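Local structure of galacto-N-biose/lacto-N-biose I transporter substrate-binding protein (Bifidobacterium longum, 2Z8F) at residues M21-D26 and Y82-E87; A178-S183 and G285-S290; G184-S189 and K210-F215. The protein binds galacto-N-biose and lacto-N-biose I, and here the longer sugar lacto-N-tetraose, as the solute-binding component of an ABC transporter. One frame throughout, in Å; residues are numbered along the deposited sequence.

Interaction 1: residues M21-D26 and Y82-E87; sequences MHRLPD and YAELPE. With NAG (2-acetamido-2-deoxy-beta-D-glucopyranose), chain C; GAL (beta-D-galactopyranose), chain B.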
loop_
_atom_site.group_PDB
_atom_site.type_symbol
_atom_site.label_atom_id
_atom_site.label_comp_id
_atom_site.label_asym_id
_atom_site.label_seq_id
_atom_site.Cartn_x
_atom_site.Cartn_y
_atom_site.Cartn_z
ATOM N N MET A 21 -8.493 -4.625 15.597
ATOM C CA MET A 21 -9.243 -4.539 14.345
ATOM C C MET A 21 -8.244 -4.370 13.202
ATOM O O MET A 21 -7.364 -3.495 13.246
ATOM C CB MET A 21 -10.222 -3.367 14.334
ATOM C CG MET A 21 -11.097 -3.365 13.087
ATOM S SD MET A 21 -12.184 -1.917 12.914
ATOM C CE MET A 21 -11.358 -0.675 13.856
ATOM N N HIS A 22 -8.365 -5.224 12.204
ATOM C CA HIS A 22 -7.435 -5.191 11.084
ATOM C C HIS A 22 -8.214 -5.171 9.759
ATOM O O HIS A 22 -9.448 -5.435 9.726
ATOM C CB HIS A 22 -6.536 -6.426 11.125
ATOM C CG HIS A 22 -7.274 -7.706 10.862
ATOM N ND1 HIS A 22 -7.535 -8.168 9.594
ATOM C CD2 HIS A 22 -7.856 -8.588 11.713
ATOM C CE1 HIS A 22 -8.231 -9.294 9.668
ATOM N NE2 HIS A 22 -8.442 -9.570 10.947
ATOM N N ARG A 23 -7.506 -4.897 8.670
ATOM C CA ARG A 23 -8.094 -5.041 7.351
ATOM C C ARG A 23 -7.210 -5.908 6.433
ATOM O O ARG A 23 -7.043 -5.639 5.242
ATOM C CB ARG A 23 -8.501 -3.695 6.746
ATOM C CG ARG A 23 -7.402 -2.605 6.801
ATOM C CD ARG A 23 -7.919 -1.317 6.143
ATOM N NE ARG A 23 -6.986 -0.191 6.223
ATOM C CZ ARG A 23 -6.062 0.103 5.309
ATOM N NH1 ARG A 23 -5.863 -0.685 4.255
ATOM N NH2 ARG A 23 -5.326 1.217 5.485
ATOM N N LEU A 24 -6.686 -7.002 7.001
ATOM C CA LEU A 24 -5.990 -7.987 6.207
ATOM C C LEU A 24 -6.996 -8.856 5.454
ATOM O O LEU A 24 -8.129 -9.027 5.945
ATOM C CB LEU A 24 -5.042 -8.835 7.087
ATOM C CG LEU A 24 -3.962 -7.989 7.815
ATOM C CD1 LEU A 24 -3.072 -8.868 8.694
ATOM C CD2 LEU A 24 -3.101 -7.151 6.866
ATOM N N PRO A 25 -6.599 -9.383 4.285
ATOM C CA PRO A 25 -7.574 -10.019 3.393
ATOM C C PRO A 25 -8.221 -11.301 3.927
ATOM O O PRO A 25 -9.409 -11.513 3.673
ATOM C CB PRO A 25 -6.789 -10.277 2.098
ATOM C CG PRO A 25 -5.324 -10.237 2.490
ATOM C CD PRO A 25 -5.244 -9.321 3.684
ATOM N N ASP A 26 -7.478 -12.148 4.637
ATOM C CA ASP A 26 -8.089 -13.391 5.157
ATOM C C ASP A 26 -8.755 -14.214 4.026
ATOM O O ASP A 26 -9.825 -14.835 4.213
ATOM C CB ASP A 26 -9.103 -13.084 6.282
ATOM C CG ASP A 26 -8.474 -13.005 7.687
ATOM O OD1 ASP A 26 -7.308 -13.444 7.887
ATOM O OD2 ASP A 26 -9.175 -12.519 8.608
ATOM N N TYR A 82 0.548 3.828 6.909
ATOM C CA TYR A 82 1.509 4.913 7.177
ATOM C C TYR A 82 0.974 6.256 6.694
ATOM O O TYR A 82 1.147 7.275 7.375
ATOM C CB TYR A 82 2.847 4.634 6.511
ATOM C CG TYR A 82 3.473 3.319 6.937
ATOM C CD1 TYR A 82 3.631 3.000 8.289
ATOM C CD2 TYR A 82 3.899 2.409 5.977
ATOM C CE1 TYR A 82 4.224 1.759 8.680
ATOM C CE2 TYR A 82 4.493 1.189 6.332
ATOM C CZ TYR A 82 4.652 0.875 7.686
ATOM O OH TYR A 82 5.233 -0.334 8.042
ATOM N N ALA A 83 0.333 6.239 5.528
ATOM C CA ALA A 83 -0.267 7.444 4.928
ATOM C C ALA A 83 -1.407 8.013 5.744
ATOM O O ALA A 83 -1.768 9.191 5.587
ATOM C CB ALA A 83 -0.743 7.156 3.530
ATOM N N GLU A 84 -2.003 7.164 6.587
ATOM C CA GLU A 84 -3.140 7.544 7.415
ATOM C C GLU A 84 -2.734 8.018 8.806
ATOM O O GLU A 84 -3.528 8.653 9.496
ATOM C CB GLU A 84 -4.067 6.342 7.608
ATOM C CG GLU A 84 -4.762 5.897 6.326
ATOM C CD GLU A 84 -5.676 4.674 6.495
ATOM O OE1 GLU A 84 -5.320 3.730 7.250
ATOM O OE2 GLU A 84 -6.745 4.651 5.827
ATOM N N LEU A 85 -1.525 7.660 9.238
ATOM C CA LEU A 85 -1.134 7.894 10.632
ATOM C C LEU A 85 -1.090 9.379 11.022
ATOM O O LEU A 85 -1.611 9.754 12.072
ATOM C CB LEU A 85 0.172 7.147 10.967
ATOM C CG LEU A 85 0.530 6.956 12.442
ATOM C CD1 LEU A 85 1.136 5.575 12.622
ATOM C CD2 LEU A 85 1.506 8.005 12.953
ATOM N N PRO A 86 -0.494 10.237 10.167
ATOM C CA PRO A 86 -0.518 11.674 10.511
ATOM C C PRO A 86 -1.954 12.204 10.645
ATOM O O PRO A 86 -2.251 12.976 11.554
ATOM C CB PRO A 86 0.267 12.318 9.344
ATOM C CG PRO A 86 1.179 11.223 8.852
ATOM C CD PRO A 86 0.240 10.003 8.911
ATOM N N GLU A 87 -2.852 11.727 9.797
ATOM C CA GLU A 87 -4.248 12.158 9.833
ATOM C C GLU A 87 -4.931 11.761 11.145
ATOM O O GLU A 87 -5.549 12.584 11.814
ATOM C CB GLU A 87 -4.982 11.543 8.657
ATOM C CG GLU A 87 -6.420 12.027 8.489
ATOM C CD GLU A 87 -6.978 11.720 7.101
ATOM O OE1 GLU A 87 -6.208 11.583 6.118
ATOM O OE2 GLU A 87 -8.194 11.614 6.997
HETATM C C1 NAG C . -7.018 -0.339 -0.776
HETATM C C2 NAG C . -5.969 -0.475 0.329
HETATM C C3 NAG C . -5.306 -1.857 0.409
HETATM C C4 NAG C . -6.394 -2.967 0.344
HETATM C C5 NAG C . -7.259 -2.699 -0.894
HETATM C C6 NAG C . -8.268 -3.826 -1.140
HETATM C C7 NAG C . -4.671 1.405 1.101
HETATM C C8 NAG C . -3.599 2.410 0.774
HETATM N N2 NAG C . -4.951 0.571 0.116
HETATM O O3 NAG C . -4.603 -1.774 1.641
HETATM O O4 NAG C . -5.764 -4.214 0.196
HETATM O O5 NAG C . -7.901 -1.450 -0.707
HETATM O O6 NAG C . -9.188 -3.838 -0.077
HETATM O O7 NAG C . -5.174 1.404 2.225
HETATM C C1 GAL B . -3.450 -2.629 1.737
HETATM C C2 GAL B . -2.540 -2.035 2.807
HETATM C C3 GAL B . -1.379 -2.984 3.050
HETATM C C4 GAL B . -1.901 -4.393 3.397
HETATM C C5 GAL B . -2.840 -4.895 2.297
HETATM C C6 GAL B . -3.496 -6.231 2.640
HETATM O O2 GAL B . -2.024 -0.801 2.328
HETATM O O3 GAL B . -0.600 -2.450 4.087
HETATM O O4 GAL B . -2.544 -4.279 4.638
HETATM O O5 GAL B . -3.888 -3.952 2.096
HETATM O O6 GAL B . -4.086 -6.773 1.475
HETATM O O HOH W 1 -6.910 1.677 8.381
#
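Arg23 and Glu84 reach for each other from opposite directions and form a salt bridge at the wall of the glycan pocket of this solute-binding protein. The bond runs from Arg23 NH2 to Glu84 OE1, 3.1 Å long with an N-H...O angle of 149°. The two flat groups stand nearly perpendicular, their planes 81° apart: the carboxylate oxygen lies at the edge of the guanidinium, close to its plane, whereas NH2 meets OE1 from above the carboxylate plane. A water ties the pair a second time, accepting from Arg23 NE at 2.9 Å and donating to Glu84 OE1 at 2.8 Å, which leaves the guanidinium little freedom to turn. Glu84 OE1 also takes a bond from the backbone N of Gly81, so the acid is itself held in place as a second-shell partner of the arginine. The guanidinium also serves the sugar. Arg23 NH1 gives two weak hydrogen bonds to N-acetylglucosamine, one to O3 at 3.1 Å and one to the acetamide O7 at 3.0 Å; O3 lies at the guanidinium edge, and O7 sits obliquely to its plane. With CG of Arg23 between the backbone N and the carbonyl carbon (chi1 49°) and the chain extended from CG to NE, the charged end is carried across to both partners. Beside it, Leu24 CD2 touches O4 of the chain B galactose at 3.7 Å, and Pro25 CD lies 3.6 Å from its O6. The contact joins the loop after strand 16-22 to the turn that leads from strand 77-81 into helix 85-90; these two strands are parallel neighbours in the mixed sheet, and helix 61-71 packs on Arg23 through Met61 and on Glu84 through Ile62.

Interaction 2: residues A178-S183 and G285-S290; sequences AGNMIS and GPDGGS. With GAL (beta-D-galactopyranose), chain B; GAL (beta-D-galactopyranose), chain D; NAG (2-acetamido-2-deoxy-beta-D-glucopyranose), chain C.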
loop_
_atom_site.group_PDB
_atom_site.type_symbol
_atom_site.label_atom_id
_atom_site.label_comp_id
_atom_site.label_asym_id
_atom_site.label_seq_id
_atom_site.Cartn_x
_atom_site.Cartn_y
_atom_site.Cartn_z
ATOM N N ALA A 178 -5.745 5.773 -7.891
ATOM C CA ALA A 178 -4.848 6.917 -8.216
ATOM C C ALA A 178 -4.218 7.519 -6.948
ATOM O O ALA A 178 -3.013 7.845 -6.924
ATOM C CB ALA A 178 -5.600 8.005 -8.993
ATOM N N GLY A 179 -4.995 7.660 -5.888
ATOM C CA GLY A 179 -4.474 8.274 -4.644
ATOM C C GLY A 179 -3.355 7.502 -3.941
ATOM O O GLY A 179 -2.647 8.074 -3.095
ATOM N N ASN A 180 -3.241 6.198 -4.243
ATOM C CA ASN A 180 -2.267 5.300 -3.587
ATOM C C ASN A 180 -1.159 4.881 -4.549
ATOM O O ASN A 180 0.035 5.005 -4.234
ATOM C CB ASN A 180 -2.976 4.046 -3.008
ATOM C CG ASN A 180 -4.190 4.403 -2.189
ATOM O OD1 ASN A 180 -4.133 5.287 -1.334
ATOM N ND2 ASN A 180 -5.312 3.709 -2.442
ATOM N N MET A 181 -1.554 4.361 -5.721
ATOM C CA MET A 181 -0.598 3.895 -6.725
ATOM C C MET A 181 0.044 5.058 -7.454
ATOM O O MET A 181 1.280 5.115 -7.587
ATOM C CB MET A 181 -1.259 2.936 -7.721
ATOM C CG MET A 181 -0.375 2.541 -8.902
ATOM S SD MET A 181 -1.199 1.338 -9.982
ATOM C CE MET A 181 -1.161 -0.143 -8.946
ATOM N N ILE A 182 -0.780 5.973 -7.967
ATOM C CA ILE A 182 -0.211 7.078 -8.775
ATOM C C ILE A 182 0.584 8.062 -7.923
ATOM O O ILE A 182 1.640 8.565 -8.361
ATOM C CB ILE A 182 -1.275 7.714 -9.728
ATOM C CG1 ILE A 182 -1.464 6.777 -10.921
ATOM C CG2 ILE A 182 -0.765 9.047 -10.281
ATOM C CD1 ILE A 182 -2.663 7.180 -11.854
ATOM N N SER A 183 0.106 8.340 -6.712
ATOM C CA SER A 183 0.890 9.131 -5.756
ATOM C C SER A 183 2.243 8.448 -5.490
ATOM O O SER A 183 3.300 9.103 -5.478
ATOM C CB SER A 183 0.139 9.333 -4.433
ATOM O OG SER A 183 -0.068 8.104 -3.759
ATOM N N GLY A 285 8.226 3.625 -5.340
ATOM C CA GLY A 285 7.583 4.426 -4.346
ATOM C C GLY A 285 6.576 3.567 -3.608
ATOM O O GLY A 285 6.318 2.445 -4.069
ATOM N N PRO A 286 6.054 4.083 -2.480
ATOM C CA PRO A 286 5.126 3.354 -1.620
ATOM C C PRO A 286 3.692 3.418 -2.118
ATOM O O PRO A 286 3.208 4.479 -2.526
ATOM C CB PRO A 286 5.255 4.086 -0.270
ATOM C CG PRO A 286 5.541 5.540 -0.674
ATOM C CD PRO A 286 6.388 5.415 -1.916
ATOM N N ASP A 287 2.991 2.288 -2.034
ATOM C CA ASP A 287 1.570 2.243 -2.299
ATOM C C ASP A 287 1.012 1.467 -1.103
ATOM O O ASP A 287 1.241 0.278 -0.975
ATOM C CB ASP A 287 1.317 1.501 -3.612
ATOM C CG ASP A 287 -0.177 1.209 -3.883
ATOM O OD1 ASP A 287 -1.043 1.417 -2.984
ATOM O OD2 ASP A 287 -0.447 0.811 -5.053
ATOM N N GLY A 288 0.330 2.148 -0.195
ATOM C CA GLY A 288 -0.037 1.499 1.070
ATOM C C GLY A 288 1.155 1.092 1.936
ATOM O O GLY A 288 2.220 1.734 1.924
ATOM N N GLY A 289 0.994 0.006 2.676
ATOM C CA GLY A 289 1.905 -0.303 3.777
ATOM C C GLY A 289 1.299 0.265 5.049
ATOM O O GLY A 289 0.793 1.424 5.088
ATOM N N SER A 290 1.292 -0.554 6.102
ATOM C CA SER A 290 0.591 -0.184 7.317
ATOM C C SER A 290 1.322 -0.446 8.624
ATOM O O SER A 290 2.198 -1.330 8.715
ATOM C CB SER A 290 -0.759 -0.945 7.384
ATOM O OG SER A 290 -1.511 -0.855 6.172
HETATM C C1 GAL B . -3.450 -2.629 1.737
HETATM C C2 GAL B . -2.540 -2.035 2.807
HETATM C C3 GAL B . -1.379 -2.984 3.050
HETATM C C4 GAL B . -1.901 -4.393 3.397
HETATM C C5 GAL B . -2.840 -4.895 2.297
HETATM C C6 GAL B . -3.496 -6.231 2.640
HETATM O O2 GAL B . -2.024 -0.801 2.328
HETATM O O3 GAL B . -0.600 -2.450 4.087
HETATM O O4 GAL B . -2.544 -4.279 4.638
HETATM O O5 GAL B . -3.888 -3.952 2.096
HETATM O O6 GAL B . -4.086 -6.773 1.475
HETATM C C1 GAL D . -9.804 3.576 -2.045
HETATM C C2 GAL D . -8.854 2.822 -1.101
HETATM C C3 GAL D . -8.413 1.465 -1.633
HETATM C C4 GAL D . -9.615 0.656 -2.133
HETATM C C5 GAL D . -10.446 1.512 -3.095
HETATM C C6 GAL D . -11.721 0.807 -3.552
HETATM O O2 GAL D . -7.737 3.647 -0.885
HETATM O O3 GAL D . -7.716 0.889 -0.527
HETATM O O4 GAL D . -10.394 0.376 -0.999
HETATM O O5 GAL D . -10.832 2.706 -2.462
HETATM O O6 GAL D . -12.407 1.704 -4.432
HETATM C C1 NAG C . -7.018 -0.339 -0.776
HETATM C C2 NAG C . -5.969 -0.475 0.329
HETATM C C3 NAG C . -5.306 -1.857 0.409
HETATM C C4 NAG C . -6.394 -2.967 0.344
HETATM C C5 NAG C . -7.259 -2.699 -0.894
HETATM C C6 NAG C . -8.268 -3.826 -1.140
HETATM C C7 NAG C . -4.671 1.405 1.101
HETATM C C8 NAG C . -3.599 2.410 0.774
HETATM N N2 NAG C . -4.951 0.571 0.116
HETATM O O3 NAG C . -4.603 -1.774 1.641
HETATM O O4 NAG C . -5.764 -4.214 0.196
HETATM O O5 NAG C . -7.901 -1.450 -0.707
HETATM O O6 NAG C . -9.188 -3.838 -0.077
HETATM O O7 NAG C . -5.174 1.404 2.225
HETATM O O HOH W 2 1.336 6.607 -1.952
#
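The glycan pocket of this periplasmic-binding-protein-type fold is lined here by the first turns of helix 178-187 and by the loop leading into strand 290-294. The two meet where Asp287 lies against Asn180 and Met181, with no direct hydrogen bond between the segments. Asp287 has its CG opposite the backbone N (chi1 171°), which sets the carboxylate against the Asn180-Met181 backbone, one oxygen to each residue: OD1 comes to 3.3 Å from Asn180 CB, and OD2 to 3.5 Å from Met181 CB. A water links the segments as well, donating to both Ser183 OG and Pro286 O, while the same hydroxyl gives its own proton to Gly179 O one helical turn back. Beyond this seam each segment turns to the sugar. Asn180 ND2 donates to O2 of the chain D galactose over 2.9 Å in a fairly straight bond (161°), and also bonds Glu177 OE1, which fixes the rotation of the amide; its OD1 faces the acetamide methyl C8 of N-acetylglucosamine. A leucine in place of Asn180 would probably leave that galactose hydroxyl and the Glu177 carboxylate without their shared donor. Gly288 borders the methyl too, and a side chain there would run into O2 of the chain B galactose. That terminal galactose is held by backbone as well as side chains: Gly289 N donates to its O2 at 3.1 Å, and Ser290 OG approaches its O3 to 2.8 Å.

Interaction 3: residues G184-S189 and K210-F215; sequences GLAGAS and KATADF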
loop_
_atom_site.group_PDB
_atom_site.type_symbol
_atom_site.label_atom_id
_atom_site.label_comp_id
_atom_site.label_asym_id
_atom_site.label_seq_id
_atom_site.Cartn_x
_atom_site.Cartn_y
_atom_site.Cartn_z
ATOM N N GLY A 184 2.227 7.128 -5.341
ATOM C CA GLY A 184 3.473 6.405 -5.054
ATOM C C GLY A 184 4.439 6.460 -6.234
ATOM O O GLY A 184 5.655 6.626 -6.046
ATOM N N LEU A 185 3.926 6.313 -7.457
ATOM C CA LEU A 185 4.776 6.368 -8.667
ATOM C C LEU A 185 5.395 7.750 -8.822
ATOM O O LEU A 185 6.603 7.878 -9.061
ATOM C CB LEU A 185 3.944 6.014 -9.902
ATOM C CG LEU A 185 3.433 4.558 -9.898
ATOM C CD1 LEU A 185 2.486 4.428 -11.071
ATOM C CD2 LEU A 185 4.588 3.578 -10.070
ATOM N N ALA A 186 4.573 8.788 -8.678
ATOM C CA ALA A 186 5.101 10.158 -8.730
ATOM C C ALA A 186 6.090 10.414 -7.587
ATOM O O ALA A 186 7.162 11.010 -7.789
ATOM C CB ALA A 186 3.962 11.157 -8.699
ATOM N N GLY A 187 5.767 9.889 -6.405
ATOM C CA GLY A 187 6.528 10.130 -5.163
ATOM C C GLY A 187 7.883 9.450 -5.130
ATOM O O GLY A 187 8.754 9.803 -4.302
ATOM N N ALA A 188 8.077 8.496 -6.039
ATOM C CA ALA A 188 9.321 7.708 -6.090
ATOM C C ALA A 188 10.513 8.646 -6.234
ATOM O O ALA A 188 11.589 8.365 -5.718
ATOM C CB ALA A 188 9.268 6.740 -7.250
ATOM N N SER A 189 10.296 9.754 -6.928
ATOM C CA SER A 189 11.402 10.680 -7.234
ATOM C C SER A 189 11.440 11.931 -6.373
ATOM O O SER A 189 12.318 12.792 -6.557
ATOM C CB SER A 189 11.334 11.082 -8.691
ATOM O OG SER A 189 10.033 11.557 -8.980
ATOM N N LYS A 210 4.797 15.127 -13.207
ATOM C CA LYS A 210 4.692 15.411 -14.628
ATOM C C LYS A 210 5.018 14.218 -15.542
ATOM O O LYS A 210 4.311 13.951 -16.521
ATOM C CB LYS A 210 5.571 16.626 -14.942
ATOM C CG LYS A 210 5.055 17.867 -14.263
ATOM C CD LYS A 210 5.970 19.058 -14.589
ATOM C CE LYS A 210 5.641 20.249 -13.700
ATOM N NZ LYS A 210 4.475 21.021 -14.213
ATOM N N ALA A 211 6.056 13.453 -15.183
ATOM C CA ALA A 211 6.499 12.328 -15.982
ATOM C C ALA A 211 5.458 11.213 -15.888
ATOM O O ALA A 211 5.165 10.554 -16.876
ATOM C CB ALA A 211 7.862 11.846 -15.474
ATOM N N THR A 212 4.917 11.046 -14.690
ATOM C CA THR A 212 3.874 10.019 -14.426
ATOM C C THR A 212 2.615 10.337 -15.235
ATOM O O THR A 212 2.043 9.456 -15.923
ATOM C CB THR A 212 3.576 9.937 -12.923
ATOM O OG1 THR A 212 4.746 9.478 -12.218
ATOM C CG2 THR A 212 2.455 8.933 -12.651
ATOM N N ALA A 213 2.208 11.600 -15.223
ATOM C CA ALA A 213 1.045 12.015 -16.016
ATOM C C ALA A 213 1.258 11.741 -17.495
ATOM O O ALA A 213 0.393 11.223 -18.175
ATOM C CB ALA A 213 0.738 13.509 -15.796
ATOM N N ASP A 214 2.435 12.093 -18.003
ATOM C CA ASP A 214 2.729 11.926 -19.423
ATOM C C ASP A 214 2.692 10.455 -19.841
ATOM O O ASP A 214 2.142 10.115 -20.880
ATOM C CB ASP A 214 4.103 12.538 -19.710
ATOM C CG ASP A 214 4.467 12.549 -21.193
ATOM O OD1 ASP A 214 3.630 12.934 -22.050
ATOM O OD2 ASP A 214 5.653 12.214 -21.505
ATOM N N PHE A 215 3.224 9.576 -18.986
ATOM C CA PHE A 215 3.239 8.145 -19.267
ATOM C C PHE A 215 1.802 7.638 -19.413
ATOM O O PHE A 215 1.460 7.055 -20.439
ATOM C CB PHE A 215 3.954 7.417 -18.140
ATOM C CG PHE A 215 4.026 5.897 -18.308
ATOM C CD1 PHE A 215 4.881 5.317 -19.255
ATOM C CD2 PHE A 215 3.243 5.064 -17.508
ATOM C CE1 PHE A 215 4.976 3.925 -19.386
ATOM C CE2 PHE A 215 3.321 3.654 -17.626
ATOM C CZ PHE A 215 4.183 3.091 -18.567
#
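This is a buried helix-to-helix contact in the solute-binding fold, between the end of helix 178-187 and helix 207-221, away from the sugar. Van der Waals contact carries it. Thr212 is directed at the other helix, and its hydroxyl OG1 rests on Ala186, 3.6 Å from its CA and 4.0 Å from its CB. The small alanine lets the helices come close, with CA of Ala186 and CA of Thr212 only 5.8 Å apart. Leu185 points back toward Thr212 but touches more lightly, its CB 4.2 Å from Thr212 OG1.

The polar bonds stay outside this pair of segments. With OG1 beside the backbone N (chi1 -64°), the Thr212 hydroxyl is hydrogen-bonded to Gly208 O one turn earlier in its own helix, so this buried polar atom is satisfied although it faces alanine and leucine.

Aromatic neighbours cover the contact. Phe392 of helix 389-405 touches both Ala186 and Thr212, and Phe278 packs on Leu185. Closest to the Thr212 hydroxyl on the facing helix, besides Ala186 CA, is the backbone N of Ala186, likewise 3.6 Å from OG1.

Overall arrangement
Interactions 1 and 2 share the glycan, both touching N-acetylglucosamine and the chain B galactose, and their centres lie about 13 Å apart; Tyr82 N and Gly289 O, 3.0 Å apart, probably join them by a hydrogen bond. Both are partly buried and rich in polar groups, but interaction 1 relies on opposite charges and interaction 2 on close packing with a water bridge. Interaction 3 is fully buried, lies farther from the chain centre and depends on van der Waals contact of a threonine hydroxyl with alanine and leucine. It continues helix 178-187 from interaction 2, to which Ile182 CG2 links it by touching Thr212 CG2 at 4.0 Å, whereas interaction 1 stays about 9 Å away at its nearest atoms.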